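Local structure of CheQ (Campylobacter jejuni subsp. jejuni, 6A51) at residues N30-R35 against E118-K123. The protein is, like CheP, a regulator that specifically controls transcription of the core chemotaxis operon cheVAW. Residues are numbered along the deposited sequence; the frame is centred on the assembly and turned at random.
Sequences NAEFHR and EICGIK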
loop_
_atom_site.group_PDB
_atom_site.type_symbol
_atom_site.label_atom_id
_atom_site.label_comp_id
_atom_site.label_asym_id
_atom_site.label_seq_id
_atom_site.Cartn_x
_atom_site.Cartn_y
_atom_site.Cartn_z
ATOM N N ASN A 30 -2.945 0.335 13.165
ATOM C CA ASN A 30 -3.187 0.680 14.562
ATOM C C ASN A 30 -4.597 1.220 14.758
ATOM O O ASN A 30 -5.249 0.914 15.762
ATOM C CB ASN A 30 -2.152 1.699 15.049
ATOM C CG ASN A 30 -2.421 2.169 16.484
ATOM O OD1 ASN A 30 -2.427 1.370 17.429
ATOM N ND2 ASN A 30 -2.640 3.469 16.648
ATOM N N ALA A 31 -5.081 2.012 13.795
ATOM C CA ALA A 31 -6.426 2.577 13.862
ATOM C C ALA A 31 -7.483 1.506 14.080
ATOM O O ALA A 31 -8.485 1.739 14.765
ATOM C CB ALA A 31 -6.732 3.357 12.581
ATOM N N GLU A 32 -7.277 0.325 13.507
ATOM C CA GLU A 32 -8.231 -0.764 13.663
ATOM C C GLU A 32 -7.928 -1.608 14.895
ATOM O O GLU A 32 -8.851 -1.988 15.623
ATOM C CB GLU A 32 -8.246 -1.635 12.395
ATOM C CG GLU A 32 -9.018 -2.940 12.538
ATOM C CD GLU A 32 -8.925 -3.855 11.319
ATOM O OE1 GLU A 32 -9.929 -3.939 10.575
ATOM O OE2 GLU A 32 -7.868 -4.503 11.115
ATOM N N PHE A 33 -6.648 -1.885 15.156
ATOM C CA PHE A 33 -6.281 -2.773 16.257
ATOM C C PHE A 33 -6.674 -2.204 17.610
ATOM O O PHE A 33 -7.104 -2.946 18.495
ATOM C CB PHE A 33 -4.780 -3.047 16.245
ATOM C CG PHE A 33 -4.257 -3.601 17.540
ATOM C CD1 PHE A 33 -4.309 -4.971 17.794
ATOM C CD2 PHE A 33 -3.703 -2.759 18.509
ATOM C CE1 PHE A 33 -3.822 -5.505 18.993
ATOM C CE2 PHE A 33 -3.209 -3.280 19.713
ATOM C CZ PHE A 33 -3.271 -4.657 19.957
ATOM N N HIS A 34 -6.491 -0.902 17.818
ATOM C CA HIS A 34 -6.769 -0.380 19.152
ATOM C C HIS A 34 -8.257 -0.349 19.462
ATOM O O HIS A 34 -8.629 -0.323 20.636
ATOM C CB HIS A 34 -6.157 1.007 19.330
ATOM C CG HIS A 34 -7.041 2.133 18.899
ATOM N ND1 HIS A 34 -7.182 2.507 17.581
ATOM C CD2 HIS A 34 -7.787 3.005 19.617
ATOM C CE1 HIS A 34 -7.988 3.552 17.503
ATOM N NE2 HIS A 34 -8.367 3.874 18.726
ATOM N N ARG A 35 -9.092 -0.340 18.438
ATOM C CA ARG A 35 -10.533 -0.432 18.619
ATOM C C ARG A 35 -10.947 -1.863 19.062
ATOM O O ARG A 35 -11.744 -2.025 19.935
ATOM C CB ARG A 35 -11.313 0.140 17.423
ATOM C CG ARG A 35 -10.989 1.603 17.072
ATOM C CD ARG A 35 -11.971 2.279 16.094
ATOM N NE ARG A 35 -11.452 3.228 15.069
ATOM C CZ ARG A 35 -11.699 4.551 15.027
ATOM N NH1 ARG A 35 -12.416 5.133 15.975
ATOM N NH2 ARG A 35 -11.228 5.329 14.045
ATOM N N GLU A 118 -10.684 -0.746 1.882
ATOM C CA GLU A 118 -10.632 0.273 2.923
ATOM C C GLU A 118 -10.731 -0.351 4.299
ATOM O O GLU A 118 -11.476 -1.307 4.510
ATOM C CB GLU A 118 -11.720 1.325 2.754
ATOM C CG GLU A 118 -11.405 2.249 1.590
ATOM C CD GLU A 118 -12.219 3.524 1.603
ATOM O OE1 GLU A 118 -12.376 4.135 0.520
ATOM O OE2 GLU A 118 -12.678 3.900 2.702
ATOM N N ILE A 119 -9.930 0.166 5.224
ATOM C CA ILE A 119 -10.027 -0.190 6.631
ATOM C C ILE A 119 -10.040 1.115 7.404
ATOM O O ILE A 119 -9.145 1.952 7.221
ATOM C CB ILE A 119 -8.875 -1.085 7.089
ATOM C CG1 ILE A 119 -8.760 -2.277 6.148
ATOM C CG2 ILE A 119 -9.104 -1.551 8.520
ATOM C CD1 ILE A 119 -7.510 -3.077 6.363
ATOM N N CYS A 120 -11.088 1.315 8.207
ATOM C CA CYS A 120 -11.254 2.533 8.995
ATOM C C CYS A 120 -11.082 3.773 8.120
ATOM O O CYS A 120 -10.503 4.777 8.532
ATOM C CB CYS A 120 -10.287 2.558 10.192
ATOM S SG CYS A 120 -10.454 1.115 11.354
ATOM N N GLY A 121 -11.584 3.706 6.896
ATOM C CA GLY A 121 -11.424 4.843 6.005
ATOM C C GLY A 121 -10.036 5.044 5.435
ATOM O O GLY A 121 -9.802 6.052 4.762
ATOM N N ILE A 122 -9.101 4.131 5.674
ATOM C CA ILE A 122 -7.807 4.169 5.000
ATOM C C ILE A 122 -7.884 3.288 3.753
ATOM O O ILE A 122 -8.280 2.118 3.838
ATOM C CB ILE A 122 -6.686 3.702 5.945
ATOM C CG1 ILE A 122 -6.775 4.431 7.288
ATOM C CG2 ILE A 122 -5.338 3.963 5.327
ATOM C CD1 ILE A 122 -6.684 5.933 7.150
ATOM N N LYS A 123 -7.500 3.840 2.596
ATOM C CA LYS A 123 -7.540 3.109 1.326
ATOM C C LYS A 123 -6.213 2.392 1.071
ATOM O O LYS A 123 -5.146 3.006 1.160
ATOM C CB LYS A 123 -7.848 4.058 0.163
ATOM C CG LYS A 123 -8.436 3.371 -1.087
ATOM C CD LYS A 123 -8.457 4.309 -2.309
ATOM C CE LYS A 123 -9.283 5.568 -2.070
ATOM N NZ LYS A 123 -8.832 6.733 -2.910
#
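Cys120 meets the first turn of helix 30-37 through its sulfur. SG lies 3.7 Å from Glu32 CB, with Glu32 CA equally near, and 4.0 Å from Ala31 O. The torsion that sets SG beside its own backbone N and anti to the carbonyl carbon (chi1 -58°) carries it forward onto the helix. Behind the sulfur, Cys120 CB faces Ala31 CB at 4.4 Å, an apolar contact. Arg35 borders the same sulfur more loosely, its NE 4.4 Å from SG, with the guanidinium turned obliquely to it. That NE also gives a weak hydrogen bond to Ala31 O, one turn back in the helix.

The second touching pair is Glu32 and Ile119, whose side chains cross at a slant. The CG2 methyl of Ile119 packs on the carboxylate end, 3.3 Å from Glu32 OE1, and also lies 4.0 Å from Glu32 CB. With CG anti to the backbone N (chi1 170°) and the chain extended beyond it, the Glu32 carboxylate reaches the CG2 methyl. The polar end of Glu32 is held from outside the contact: OE2 accepts a hydrogen bond from Ser80 N, and OE1 is also hydrogen-bonded elsewhere. Ile119 touches Ser80 as well, and Leu29 of strand 27-29.

On the hairpin side, Cys120 and Gly121 occupy the two central positions of the turn. Ile122 N bonds to Ile119 O at 2.7 Å, and the reciprocal Ile119 N to Ile122 O bond completes the pair. This is a two-residue beta hairpin with a type I' turn. It joins strands 116-119 and 122-126 of a three-stranded antiparallel sheet, and its tip abuts the start of helix 30-37, which directly follows an outer strand of a separate four-stranded mixed sheet.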